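Local coordinates for protein aspartate aminotransferase, cytoplasmic (Schizosaccharomyces pombe 972h-, PDB 6JPK) that catalyses the pyridoxal 5'-phosphate-dependent transfer of an amino group between L-aspartate and 2-oxoglutarate, giving oxaloacetate and L-glutamate, and works as a homodimer, at residues 395-398 with 399-403; 367-370 with 371-375; 333-336 with 337-341; 347-350 with 351-355; 324-327 with 328-332. The protein carries 1 engineered substitution. One frame throughout, in Å; residues are numbered along the deposited sequence.

Contact 1: residues 395-398 with 399-403; sequences EHVA and QAFNH
Val397 and Phe401, one turn apart on the same side of helix 394-407, lie side by side and point the same way. Followed outward, Phe401 starts with CB, which sits 3.7 Å from Val397 O. CG is then placed beside its own backbone N (chi1 -72°), and this swings the ring back over the preceding turn. There CG and CD1 pass Val397 O, CD1 at 3.5 Å. At the far rim CE1 and CZ come under the Val397 methyl CG1, with CZ to CG1 at 3.8 Å. CG1 stands over one ring face, 4.0 Å from the centroid and 18° off the ring normal, a CH-pi contact displaced toward the rim. The valine can offer this methyl because CG1 is turned to the carbonyl side (chi1 172°), while CG2 stays beside the backbone N. In the backbone, Phe401 N donates to Val397 O at 3.0 Å in a nearly straight bond. The same i to i+4 pattern links Asn402 N to Ala398 O and Gln399 N to Glu395 O. Gln399 CG also packs on Glu395 O, at 3.1 Å. Outside the segment, Val397 rests on Leu334 and Phe401 on Leu338 and Cys370. The i, i+4 aliphatic-aromatic pair lies on the buried face of helix 394-407, which packs between helices 310-340 and 364-374 near the C-terminus of the aminotransferase chain.

Contact 2: residues 367-370 with 371-375; sequences VQFC and QERYH
Phe369 and Arg373 meet in an i, i+4 side-chain contact on the last turns of helix 364-374, a short helix packed against helix 394-407. The first torsion of Arg373 sets CG beside the backbone N and over the centre of the phenylalanine ring, 4.0 Å from the centroid and 9° off the normal, a CH-pi contact. Bends at chi2 and chi3 then bring NH1 back to Phe369 CZ at 3.6 Å, the guanidinium and ring planes standing 55° apart. Phe369 also touches Tyr374, whose hydroxyl is held by His403; Phe369 CE1 comes up at the edge of the tyrosine ring, 4.1 Å from Tyr374 CE1. The helix ends at Tyr374, and His375 leaves helical angles with a positive phi. On another side, Gln371 OE1 accepts from a water that in turn accepts from Gln368 NE2. That amide nitrogen also donates to Glu372 OE2, 2.6 Å away and almost straight at 174°; the carboxylate oxygen lies in the amide plane and is approached on its anti side, from well out of the carboxylate plane.

Contact 3: residues 333-336 with 337-341; sequences RLRD and SLVAL
Packing across this turn joins Arg335 to Val339 and Leu334 to Leu338. Val339 CG2 lies over the centre of one face of the Arg335 guanidinium, 3.8 Å from CZ. Arg335 CG points away from the backbone N (chi1 178°), and the bend at chi2 then carries the group across the valine. On the buried side Leu338 CD1 is 4.2 Å from Leu334 CG, and Leu338 also reaches Trp347. Both pairs are i, i+4 contacts near the C-terminal end of the long helix 310-340, on which helix 394-407 packs. Charge pairing uses the edge of the same guanidinium: Arg335 NH1 makes a salt bridge of 3.1 Å to Asp336 OD1, nearly in the guanidinium plane, while its NE pairs with Asp348 OD2. A water bridges the polar side, accepting from Arg333 NE at 2.9 Å and donating to Ser337 OG at 2.8 Å. Glu395 spans the same two residues, probably hydrogen-bonded through OE2 to Ser337 OG and salt-bridged through OE1 to Arg333 NH2; Arg333 NH1 is hydrogen-bonded to Asn391 OD1.

Contact 4: residues 347-350 with 351-355; sequences WDHI and TQQIG
A single short turn of helix, 349-352, follows the long helix 310-340 and leads toward strand 357-359; across its end, the side chains of His349 and Gln353 lie side by side. Gln353 is the first residue to leave helical backbone angles, and its N donates to His349 O at 3.0 Å, closing the turn. The glutamine side chain then runs out past that same carbonyl, CG lying 3.1 Å from His349 O. Its extended chain carries the amide alongside the imidazole, the two planes 71° apart. His349 takes the less common rotamer with CG between backbone N and carbonyl carbon (chi1 59°), which brings its ring next to the glutamine. Both polar ends are held from beyond the turn: His349 NE2 by Thr360 O, Gln353 OE1 by Ser358 OG and Gln353 NE2 by Phe359 O, so the turn is tied to strand 357-359 and the residue just after it. One residue earlier, Asp348 O accepts from Gln352 N at 2.9 Å, in the carbonyl plane, and more weakly from Thr351 N. Gln352 CG packs on this oxygen at 3.2 Å. At the imidazole edge, Gln353 NE2 lies in the ring plane, 3.8 Å from His349 CD2.

Contact 5: residues 324-327 with 328-332; sequences SSRI and IEMRK
With chi1 at -159°, Arg326 extends away from its backbone N and then bends at chi3, so that NH1 comes over to Met330, whose own chain is folded at chi2 and chi3. These i, i+4 neighbours belong to the long helix 310-340. Arg326 NH1 comes 3.5 Å from Met330 CG and lies farther, at 4.1 Å, from the sulfur SD; the two chains cross at a slant. NH1 is also hydrogen-bonded to Leu389 O, which gives the charged end a polar partner while the methionine packs against it. The next pair along, Ile327 and Arg331, is built differently. Arg331 is extended from CG to NE, and its CG lies 3.4 Å from Ile327 O. The guanidinium of this buried residue is gripped by backbone oxygens: NH1 by Ile350 O, NH2 by Gly355 O and Phe357 O. The charge thus ties helix 310-340 to helix 349-352 and to the chain that follows it. The Arg331 side chain is about 9 Å from that of Arg383, which probably binds L-aspartate. Met330, Ile327 and Arg331 all touch Met386. Arg331 N donates to Ile327 O at 2.9 Å, and between the side chains Ile327 CG2 lies 3.9 Å from Arg331 NE.

Along the chain the order is contact 5, contact 3, contact 4, contact 2, contact 1. Contacts 5 and 3 occupy successive parts of helix 310-340, their centres about 13 Å apart. Contact 4, on helix 349-352, lies beside both, about 10 Å from contact 5 and 12 Å from contact 3 between centres. Contact 1, on helix 394-407, sits between contact 3 and contact 2 of helix 364-374, touching each at centre distances of about 9 and 10 Å; contacts 2 and 3 do not meet. The C-terminal helix thus joins helices 364-374 and 310-340. Side chains of contacts 1, 2, 4 and 5 come within about 8 to 10 Å of that of Arg383, the probable substrate-binding residue, linking this helical layer to the active-site region.

Contact 1: residues 395-398 with 399-403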
loop_
_atom_site.group_PDB
_atom_site.type_symbol
_atom_site.label_atom_id
_atom_site.label_comp_id
_atom_site.label_asym_id
_atom_site.label_seq_id
_atom_site.Cartn_x
_atom_site.Cartn_y
_atom_site.Cartn_z
ATOM N N GLU A 395 26.891 -13.109 25.524
ATOM C CA GLU A 395 27.287 -14.026 26.588
ATOM C C GLU A 395 26.170 -14.203 27.616
ATOM O O GLU A 395 25.955 -15.307 28.126
ATOM C CB GLU A 395 28.565 -13.520 27.257
ATOM C CG GLU A 395 29.604 -14.603 27.449
ATOM C CD GLU A 395 30.055 -15.224 26.131
ATOM O OE1 GLU A 395 30.254 -14.479 25.141
ATOM O OE2 GLU A 395 30.208 -16.464 26.091
ATOM N N HIS A 396 25.463 -13.124 27.944
ATOM C CA HIS A 396 24.269 -13.242 28.772
ATOM C C HIS A 396 23.255 -14.205 28.147
ATOM O O HIS A 396 22.678 -15.044 28.845
ATOM C CB HIS A 396 23.672 -11.848 28.982
ATOM C CG HIS A 396 22.385 -11.832 29.759
ATOM N ND1 HIS A 396 22.324 -12.104 31.107
ATOM C CD2 HIS A 396 21.116 -11.544 29.376
ATOM C CE1 HIS A 396 21.072 -11.995 31.523
ATOM N NE2 HIS A 396 20.318 -11.658 30.488
ATOM N N VAL A 397 23.061 -14.130 26.825
ATOM C CA VAL A 397 22.109 -15.014 26.147
ATOM C C VAL A 397 22.574 -16.471 26.196
ATOM O O VAL A 397 21.786 -17.384 26.488
ATOM C CB VAL A 397 21.882 -14.547 24.698
ATOM C CG1 VAL A 397 21.041 -15.587 23.910
ATOM C CG2 VAL A 397 21.214 -13.176 24.693
ATOM N N ALA A 398 23.851 -16.717 25.891
ATOM C CA ALA A 398 24.387 -18.075 25.981
ATOM C C ALA A 398 24.240 -18.647 27.390
ATOM O O ALA A 398 23.886 -19.821 27.560
ATOM C CB ALA A 398 25.857 -18.090 25.568
ATOM N N GLN A 399 24.525 -17.839 28.408
ATOM C CA GLN A 399 24.415 -18.318 29.781
ATOM C C GLN A 399 22.978 -18.696 30.112
ATOM O O GLN A 399 22.738 -19.693 30.803
ATOM C CB GLN A 399 24.925 -17.252 30.751
ATOM C CG GLN A 399 26.432 -17.004 30.687
ATOM C CD GLN A 399 27.234 -17.990 31.523
ATOM O OE1 GLN A 399 26.686 -18.693 32.382
ATOM N NE2 GLN A 399 28.544 -18.044 31.280
ATOM N N ALA A 400 22.013 -17.901 29.626
ATOM C CA ALA A 400 20.596 -18.198 29.829
ATOM C C ALA A 400 20.212 -19.518 29.185
ATOM O O ALA A 400 19.559 -20.358 29.818
ATOM C CB ALA A 400 19.730 -17.079 29.255
ATOM N N PHE A 401 20.570 -19.694 27.906
ATOM C CA PHE A 401 20.261 -20.935 27.204
ATOM C C PHE A 401 20.883 -22.125 27.922
ATOM O O PHE A 401 20.224 -23.152 28.139
ATOM C CB PHE A 401 20.753 -20.876 25.752
ATOM C CG PHE A 401 19.939 -19.965 24.843
ATOM C CD1 PHE A 401 18.979 -19.103 25.349
ATOM C CD2 PHE A 401 20.135 -19.995 23.471
ATOM C CE1 PHE A 401 18.241 -18.270 24.511
ATOM C CE2 PHE A 401 19.400 -19.161 22.620
ATOM C CZ PHE A 401 18.447 -18.304 23.142
ATOM N N ASN A 402 22.159 -22.006 28.293
ATOM C CA ASN A 402 22.838 -23.095 28.984
ATOM C C ASN A 402 22.085 -23.479 30.249
ATOM O O ASN A 402 21.793 -24.658 30.484
ATOM C CB ASN A 402 24.274 -22.690 29.310
ATOM C CG ASN A 402 25.002 -23.727 30.147
ATOM O OD1 ASN A 402 25.249 -24.841 29.691
ATOM N ND2 ASN A 402 25.354 -23.363 31.374
ATOM N N HIS A 403 21.730 -22.481 31.060
ATOM C CA HIS A 403 21.024 -22.751 32.309
ATOM C C HIS A 403 19.654 -23.371 32.039
ATOM O O HIS A 403 19.267 -24.358 32.673
ATOM C CB HIS A 403 20.896 -21.451 33.098
ATOM C CG HIS A 403 20.445 -21.630 34.511
ATOM N ND1 HIS A 403 20.372 -20.579 35.401
ATOM C CD2 HIS A 403 20.043 -22.731 35.190
ATOM C CE1 HIS A 403 19.940 -21.027 36.569
ATOM N NE2 HIS A 403 19.727 -22.329 36.466
#

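Contact 2: residues 367-370 with 371-375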
loop_
_atom_site.group_PDB
_atom_site.type_symbol
_atom_site.label_atom_id
_atom_site.label_comp_id
_atom_site.label_asym_id
_atom_site.label_seq_id
_atom_site.Cartn_x
_atom_site.Cartn_y
_atom_site.Cartn_z
ATOM N N VAL A 367 11.989 -21.457 27.105
ATOM C CA VAL A 367 11.836 -20.063 26.700
ATOM C C VAL A 367 11.290 -19.239 27.859
ATOM O O VAL A 367 11.778 -18.138 28.141
ATOM C CB VAL A 367 10.937 -19.967 25.449
ATOM C CG1 VAL A 367 10.685 -18.504 25.084
ATOM C CG2 VAL A 367 11.570 -20.731 24.279
ATOM N N GLN A 368 10.283 -19.770 28.563
ATOM C CA GLN A 368 9.717 -19.056 29.710
ATOM C C GLN A 368 10.751 -18.891 30.822
ATOM O O GLN A 368 10.792 -17.857 31.491
ATOM C CB GLN A 368 8.475 -19.794 30.233
ATOM C CG GLN A 368 7.740 -19.062 31.348
ATOM C CD GLN A 368 7.061 -17.790 30.857
ATOM O OE1 GLN A 368 6.741 -17.655 29.675
ATOM N NE2 GLN A 368 6.855 -16.843 31.764
ATOM N N PHE A 369 11.578 -19.917 31.047
ATOM C CA PHE A 369 12.661 -19.810 32.019
ATOM C C PHE A 369 13.627 -18.689 31.634
ATOM O O PHE A 369 14.034 -17.889 32.486
ATOM C CB PHE A 369 13.383 -21.156 32.104
ATOM C CG PHE A 369 14.431 -21.247 33.195
ATOM C CD1 PHE A 369 15.744 -20.862 32.953
ATOM C CD2 PHE A 369 14.110 -21.776 34.444
ATOM C CE1 PHE A 369 16.720 -20.970 33.952
ATOM C CE2 PHE A 369 15.073 -21.890 35.449
ATOM C CZ PHE A 369 16.378 -21.486 35.202
ATOM N N CYS A 370 13.997 -18.616 30.351
ATOM C CA CYS A 370 14.854 -17.531 29.879
ATOM C C CYS A 370 14.209 -16.171 30.112
ATOM O O CYS A 370 14.894 -15.201 30.458
ATOM C CB CYS A 370 15.152 -17.707 28.391
ATOM S SG CYS A 370 16.250 -19.058 27.995
ATOM N N GLN A 371 12.896 -16.074 29.907
ATOM C CA GLN A 371 12.217 -14.802 30.105
ATOM C C GLN A 371 12.224 -14.394 31.577
ATOM O O GLN A 371 12.551 -13.251 31.909
ATOM C CB GLN A 371 10.785 -14.875 29.571
ATOM C CG GLN A 371 10.109 -13.512 29.536
ATOM C CD GLN A 371 8.646 -13.584 29.163
ATOM O OE1 GLN A 371 7.782 -13.255 29.968
ATOM N NE2 GLN A 371 8.363 -14.000 27.938
ATOM N N GLU A 372 11.885 -15.320 32.480
ATOM C CA GLU A 372 11.723 -14.957 33.884
ATOM C C GLU A 372 13.058 -14.799 34.604
ATOM O O GLU A 372 13.197 -13.928 35.468
ATOM C CB GLU A 372 10.857 -16.006 34.593
ATOM C CG GLU A 372 9.406 -15.954 34.148
ATOM C CD GLU A 372 8.555 -17.055 34.746
ATOM O OE1 GLU A 372 9.023 -17.754 35.672
ATOM O OE2 GLU A 372 7.410 -17.223 34.277
ATOM N N ARG A 373 14.049 -15.629 34.288
ATOM C CA ARG A 373 15.311 -15.583 35.019
ATOM C C ARG A 373 16.399 -14.771 34.325
ATOM O O ARG A 373 17.346 -14.346 34.992
ATOM C CB ARG A 373 15.829 -17.004 35.272
ATOM C CG ARG A 373 14.833 -17.899 36.025
ATOM C CD ARG A 373 14.878 -17.640 37.520
ATOM N NE ARG A 373 16.217 -17.884 38.060
ATOM C CZ ARG A 373 16.659 -19.060 38.511
ATOM N NH1 ARG A 373 15.870 -20.132 38.497
ATOM N NH2 ARG A 373 17.901 -19.166 38.975
ATOM N N TYR A 374 16.309 -14.562 33.009
ATOM C CA TYR A 374 17.319 -13.784 32.298
ATOM C C TYR A 374 16.735 -12.635 31.485
ATOM O O TYR A 374 17.494 -11.935 30.797
ATOM C CB TYR A 374 18.153 -14.708 31.394
ATOM C CG TYR A 374 19.000 -15.677 32.199
ATOM C CD1 TYR A 374 18.458 -16.864 32.691
ATOM C CD2 TYR A 374 20.337 -15.391 32.489
ATOM C CE1 TYR A 374 19.227 -17.752 33.445
ATOM C CE2 TYR A 374 21.118 -16.272 33.249
ATOM C CZ TYR A 374 20.552 -17.450 33.720
ATOM O OH TYR A 374 21.318 -18.325 34.461
ATOM N N HIS A 375 15.415 -12.426 31.540
ATOM C CA HIS A 375 14.756 -11.278 30.919
ATOM C C HIS A 375 15.006 -11.235 29.416
ATOM O O HIS A 375 15.183 -10.162 28.830
ATOM C CB HIS A 375 15.196 -9.983 31.603
ATOM C CG HIS A 375 15.114 -10.070 33.092
ATOM N ND1 HIS A 375 13.941 -9.845 33.780
ATOM C CD2 HIS A 375 16.023 -10.463 34.014
ATOM C CE1 HIS A 375 14.149 -10.041 35.073
ATOM N NE2 HIS A 375 15.404 -10.419 35.241
HETATM O O HOH W 1 5.497 -14.179 30.684
#

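Contact 3: residues 333-336 with 337-341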
loop_
_atom_site.group_PDB
_atom_site.type_symbol
_atom_site.label_atom_id
_atom_site.label_comp_id
_atom_site.label_asym_id
_atom_site.label_seq_id
_atom_site.Cartn_x
_atom_site.Cartn_y
_atom_site.Cartn_z
ATOM N N ARG A 333 29.354 -16.756 17.759
ATOM C CA ARG A 333 29.585 -16.480 19.178
ATOM C C ARG A 333 28.634 -17.292 20.045
ATOM O O ARG A 333 29.049 -17.931 21.019
ATOM C CB ARG A 333 29.420 -14.985 19.482
ATOM C CG ARG A 333 30.531 -14.059 18.981
ATOM C CD ARG A 333 31.823 -14.156 19.810
ATOM N NE ARG A 333 31.601 -13.886 21.226
ATOM C CZ ARG A 333 31.449 -12.667 21.736
ATOM N NH1 ARG A 333 31.495 -11.606 20.937
ATOM N NH2 ARG A 333 31.253 -12.505 23.044
ATOM N N LEU A 334 27.347 -17.281 19.701
ATOM C CA LEU A 334 26.363 -18.029 20.480
ATOM C C LEU A 334 26.689 -19.521 20.498
ATOM O O LEU A 334 26.747 -20.141 21.566
ATOM C CB LEU A 334 24.958 -17.784 19.917
ATOM C CG LEU A 334 23.819 -18.447 20.681
ATOM C CD1 LEU A 334 23.849 -18.044 22.156
ATOM C CD2 LEU A 334 22.475 -18.104 20.034
ATOM N N ARG A 335 26.933 -20.107 19.320
ATOM C CA ARG A 335 27.269 -21.527 19.251
ATOM C C ARG A 335 28.557 -21.837 20.004
ATOM O O ARG A 335 28.624 -22.821 20.755
ATOM C CB ARG A 335 27.397 -21.977 17.795
ATOM C CG ARG A 335 27.792 -23.457 17.648
ATOM C CD ARG A 335 28.865 -23.665 16.592
ATOM N NE ARG A 335 29.352 -25.043 16.523
ATOM C CZ ARG A 335 30.533 -25.450 16.989
ATOM N NH1 ARG A 335 31.361 -24.589 17.566
ATOM N NH2 ARG A 335 30.892 -26.723 16.877
ATOM N N ASP A 336 29.593 -21.005 19.824
ATOM C CA ASP A 336 30.868 -21.270 20.485
ATOM C C ASP A 336 30.730 -21.236 21.998
ATOM O O ASP A 336 31.406 -21.993 22.698
ATOM C CB ASP A 336 31.933 -20.272 20.031
ATOM C CG ASP A 336 32.437 -20.563 18.622
ATOM O OD1 ASP A 336 32.016 -21.585 18.031
ATOM O OD2 ASP A 336 33.251 -19.772 18.106
ATOM N N SER A 337 29.872 -20.363 22.530
ATOM C CA SER A 337 29.727 -20.307 23.986
ATOM C C SER A 337 28.954 -21.507 24.517
ATOM O O SER A 337 29.268 -22.025 25.594
ATOM C CB SER A 337 29.036 -19.018 24.413
ATOM O OG SER A 337 29.884 -17.908 24.202
ATOM N N LEU A 338 27.930 -21.949 23.780
ATOM C CA LEU A 338 27.181 -23.135 24.173
ATOM C C LEU A 338 28.062 -24.381 24.144
ATOM O O LEU A 338 27.935 -25.258 25.007
ATOM C CB LEU A 338 25.969 -23.305 23.255
ATOM C CG LEU A 338 24.916 -22.205 23.354
ATOM C CD1 LEU A 338 23.867 -22.378 22.260
ATOM C CD2 LEU A 338 24.267 -22.238 24.724
ATOM N N VAL A 339 28.954 -24.483 23.152
ATOM C CA VAL A 339 29.904 -25.594 23.118
ATOM C C VAL A 339 30.844 -25.514 24.317
ATOM O O VAL A 339 31.056 -26.501 25.034
ATOM C CB VAL A 339 30.677 -25.603 21.784
ATOM C CG1 VAL A 339 31.881 -26.544 21.867
ATOM C CG2 VAL A 339 29.759 -26.032 20.639
ATOM N N ALA A 340 31.392 -24.321 24.571
ATOM C CA ALA A 340 32.336 -24.144 25.675
ATOM C C ALA A 340 31.683 -24.420 27.023
ATOM O O ALA A 340 32.326 -24.954 27.937
ATOM C CB ALA A 340 32.906 -22.726 25.647
ATOM N N LEU A 341 30.417 -24.038 27.178
ATOM C CA LEU A 341 29.677 -24.349 28.393
ATOM C C LEU A 341 29.225 -25.799 28.442
ATOM O O LEU A 341 28.651 -26.212 29.454
ATOM C CB LEU A 341 28.461 -23.424 28.517
ATOM C CG LEU A 341 28.779 -21.950 28.776
ATOM C CD1 LEU A 341 27.568 -21.062 28.534
ATOM C CD2 LEU A 341 29.314 -21.773 30.206
HETATM O O HOH W 2 31.333 -16.565 22.172
#

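Contact 4: residues 347-350 with 351-355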
loop_
_atom_site.group_PDB
_atom_site.type_symbol
_atom_site.label_atom_id
_atom_site.label_comp_id
_atom_site.label_asym_id
_atom_site.label_seq_id
_atom_site.Cartn_x
_atom_site.Cartn_y
_atom_site.Cartn_z
ATOM N N TRP A 347 24.555 -28.043 18.813
ATOM C CA TRP A 347 24.263 -26.633 18.598
ATOM C C TRP A 347 24.743 -26.158 17.238
ATOM O O TRP A 347 24.696 -24.954 16.956
ATOM C CB TRP A 347 24.858 -25.804 19.750
ATOM C CG TRP A 347 24.183 -26.203 21.023
ATOM C CD1 TRP A 347 24.652 -27.065 21.983
ATOM C CD2 TRP A 347 22.857 -25.835 21.428
ATOM N NE1 TRP A 347 23.707 -27.222 22.978
ATOM C CE2 TRP A 347 22.596 -26.484 22.654
ATOM C CE3 TRP A 347 21.869 -25.006 20.876
ATOM C CZ2 TRP A 347 21.388 -26.329 23.339
ATOM C CZ3 TRP A 347 20.670 -24.853 21.555
ATOM C CH2 TRP A 347 20.440 -25.517 22.773
ATOM N N ASP A 348 25.150 -27.085 16.368
ATOM C CA ASP A 348 25.611 -26.717 15.035
ATOM C C ASP A 348 24.504 -26.145 14.156
ATOM O O ASP A 348 24.812 -25.458 13.177
ATOM C CB ASP A 348 26.258 -27.922 14.357
ATOM C CG ASP A 348 27.521 -28.368 15.074
ATOM O OD1 ASP A 348 27.502 -29.442 15.720
ATOM O OD2 ASP A 348 28.517 -27.615 15.035
ATOM N N HIS A 349 23.236 -26.386 14.483
ATOM C CA HIS A 349 22.162 -25.770 13.706
ATOM C C HIS A 349 22.207 -24.253 13.804
ATOM O O HIS A 349 21.790 -23.562 12.870
ATOM C CB HIS A 349 20.794 -26.292 14.167
ATOM C CG HIS A 349 20.499 -26.039 15.617
ATOM N ND1 HIS A 349 21.156 -26.694 16.639
ATOM C CD2 HIS A 349 19.606 -25.213 16.216
ATOM C CE1 HIS A 349 20.686 -26.278 17.802
ATOM N NE2 HIS A 349 19.741 -25.384 17.574
ATOM N N ILE A 350 22.716 -23.716 14.918
ATOM C CA ILE A 350 22.832 -22.265 15.061
ATOM C C ILE A 350 23.674 -21.676 13.936
ATOM O O ILE A 350 23.349 -20.614 13.395
ATOM C CB ILE A 350 23.419 -21.890 16.436
ATOM C CG1 ILE A 350 22.565 -22.441 17.588
ATOM C CG2 ILE A 350 23.533 -20.369 16.544
ATOM C CD1 ILE A 350 21.141 -21.914 17.606
ATOM N N THR A 351 24.777 -22.337 13.579
ATOM C CA THR A 351 25.622 -21.812 12.507
ATOM C C THR A 351 25.298 -22.415 11.136
ATOM O O THR A 351 25.758 -21.878 10.122
ATOM C CB THR A 351 27.115 -22.010 12.850
ATOM O OG1 THR A 351 27.372 -23.386 13.130
ATOM C CG2 THR A 351 27.510 -21.171 14.086
ATOM N N GLN A 352 24.483 -23.480 11.068
ATOM C CA GLN A 352 24.048 -24.011 9.777
ATOM C C GLN A 352 22.867 -23.239 9.209
ATOM O O GLN A 352 22.673 -23.220 7.985
ATOM C CB GLN A 352 23.693 -25.496 9.903
ATOM C CG GLN A 352 24.914 -26.387 10.074
ATOM C CD GLN A 352 24.565 -27.757 10.614
ATOM O OE1 GLN A 352 23.488 -27.966 11.174
ATOM N NE2 GLN A 352 25.482 -28.695 10.457
ATOM N N GLN A 353 22.090 -22.596 10.069
ATOM C CA GLN A 353 21.045 -21.681 9.651
ATOM C C GLN A 353 21.646 -20.377 9.113
ATOM O O GLN A 353 22.820 -20.052 9.332
ATOM C CB GLN A 353 20.112 -21.388 10.827
ATOM C CG GLN A 353 19.329 -22.623 11.321
ATOM C CD GLN A 353 18.773 -22.423 12.725
ATOM O OE1 GLN A 353 18.945 -21.359 13.317
ATOM N NE2 GLN A 353 18.103 -23.437 13.258
ATOM N N ILE A 354 20.806 -19.604 8.425
ATOM C CA ILE A 354 21.246 -18.375 7.774
ATOM C C ILE A 354 20.127 -17.343 7.854
ATOM O O ILE A 354 18.943 -17.687 7.936
ATOM C CB ILE A 354 21.661 -18.653 6.309
ATOM C CG1 ILE A 354 22.505 -17.511 5.731
ATOM C CG2 ILE A 354 20.432 -18.900 5.432
ATOM C CD1 ILE A 354 23.245 -17.912 4.463
ATOM N N GLY A 355 20.505 -16.067 7.823
ATOM C CA GLY A 355 19.525 -14.999 7.944
ATOM C C GLY A 355 19.346 -14.563 9.384
ATOM O O GLY A 355 20.030 -15.025 10.302
#

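Contact 5: residues 324-327 with 328-332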
loop_
_atom_site.group_PDB
_atom_site.type_symbol
_atom_site.label_atom_id
_atom_site.label_comp_id
_atom_site.label_asym_id
_atom_site.label_seq_id
_atom_site.Cartn_x
_atom_site.Cartn_y
_atom_site.Cartn_z
ATOM N N SER A 324 25.330 -9.180 6.790
ATOM C CA SER A 324 25.347 -10.633 6.847
ATOM C C SER A 324 26.516 -11.138 7.687
ATOM O O SER A 324 26.379 -12.137 8.398
ATOM C CB SER A 324 25.390 -11.232 5.442
ATOM O OG SER A 324 26.479 -10.720 4.700
ATOM N N SER A 325 27.654 -10.448 7.648
ATOM C CA SER A 325 28.792 -10.867 8.458
ATOM C C SER A 325 28.522 -10.695 9.947
ATOM O O SER A 325 28.947 -11.530 10.750
ATOM C CB SER A 325 30.045 -10.093 8.058
ATOM O OG SER A 325 30.396 -10.445 6.733
ATOM N N ARG A 326 27.849 -9.614 10.348
ATOM C CA ARG A 326 27.585 -9.446 11.779
ATOM C C ARG A 326 26.657 -10.542 12.308
ATOM O O ARG A 326 26.851 -11.042 13.426
ATOM C CB ARG A 326 26.985 -8.070 12.068
ATOM C CG ARG A 326 27.171 -7.645 13.542
ATOM C CD ARG A 326 26.385 -6.393 13.926
ATOM N NE ARG A 326 24.965 -6.658 14.149
ATOM C CZ ARG A 326 24.463 -7.286 15.218
ATOM N NH1 ARG A 326 25.271 -7.745 16.171
ATOM N NH2 ARG A 326 23.150 -7.477 15.327
ATOM N N ILE A 327 25.629 -10.903 11.539
ATOM C CA ILE A 327 24.727 -11.979 11.956
ATOM C C ILE A 327 25.495 -13.288 12.055
ATOM O O ILE A 327 25.385 -14.024 13.042
ATOM C CB ILE A 327 23.534 -12.097 10.991
ATOM C CG1 ILE A 327 22.700 -10.807 10.976
ATOM C CG2 ILE A 327 22.663 -13.324 11.319
ATOM C CD1 ILE A 327 22.113 -10.430 12.323
ATOM N N ILE A 328 26.299 -13.595 11.032
ATOM C CA ILE A 328 27.112 -14.808 11.066
ATOM C C ILE A 328 28.017 -14.813 12.293
ATOM O O ILE A 328 28.183 -15.848 12.952
ATOM C CB ILE A 328 27.915 -14.945 9.760
ATOM C CG1 ILE A 328 26.984 -15.400 8.621
ATOM C CG2 ILE A 328 29.098 -15.896 9.953
ATOM C CD1 ILE A 328 27.585 -15.246 7.229
ATOM N N GLU A 329 28.586 -13.657 12.641
ATOM C CA GLU A 329 29.479 -13.601 13.796
ATOM C C GLU A 329 28.716 -13.834 15.099
ATOM O O GLU A 329 29.229 -14.492 16.012
ATOM C CB GLU A 329 30.228 -12.260 13.822
ATOM C CG GLU A 329 31.072 -12.020 15.078
ATOM C CD GLU A 329 32.208 -13.024 15.248
ATOM O OE1 GLU A 329 32.582 -13.696 14.258
ATOM O OE2 GLU A 329 32.736 -13.144 16.380
ATOM N N MET A 330 27.491 -13.310 15.204
ATOM C CA MET A 330 26.688 -13.562 16.396
ATOM C C MET A 330 26.269 -15.029 16.479
ATOM O O MET A 330 26.217 -15.596 17.573
ATOM C CB MET A 330 25.463 -12.643 16.416
ATOM C CG MET A 330 25.778 -11.169 16.756
ATOM S SD MET A 330 26.622 -10.972 18.348
ATOM C CE MET A 330 28.346 -10.776 17.878
ATOM N N ARG A 331 25.965 -15.660 15.337
ATOM C CA ARG A 331 25.657 -17.090 15.348
ATOM C C ARG A 331 26.853 -17.899 15.832
ATOM O O ARG A 331 26.708 -18.832 16.634
ATOM C CB ARG A 331 25.236 -17.552 13.952
ATOM C CG ARG A 331 23.868 -17.073 13.488
ATOM C CD ARG A 331 23.585 -17.542 12.044
ATOM N NE ARG A 331 22.228 -17.197 11.615
ATOM C CZ ARG A 331 21.132 -17.859 11.987
ATOM N NH1 ARG A 331 21.220 -18.896 12.811
ATOM N NH2 ARG A 331 19.939 -17.477 11.550
ATOM N N LYS A 332 28.049 -17.542 15.358
ATOM C CA LYS A 332 29.268 -18.215 15.788
ATOM C C LYS A 332 29.537 -17.990 17.271
ATOM O O LYS A 332 29.917 -18.928 17.981
ATOM C CB LYS A 332 30.449 -17.725 14.948
ATOM C CG LYS A 332 31.804 -18.212 15.441
ATOM C CD LYS A 332 32.962 -17.552 14.674
ATOM C CE LYS A 332 34.319 -18.037 15.193
ATOM N NZ LYS A 332 35.469 -17.253 14.641
#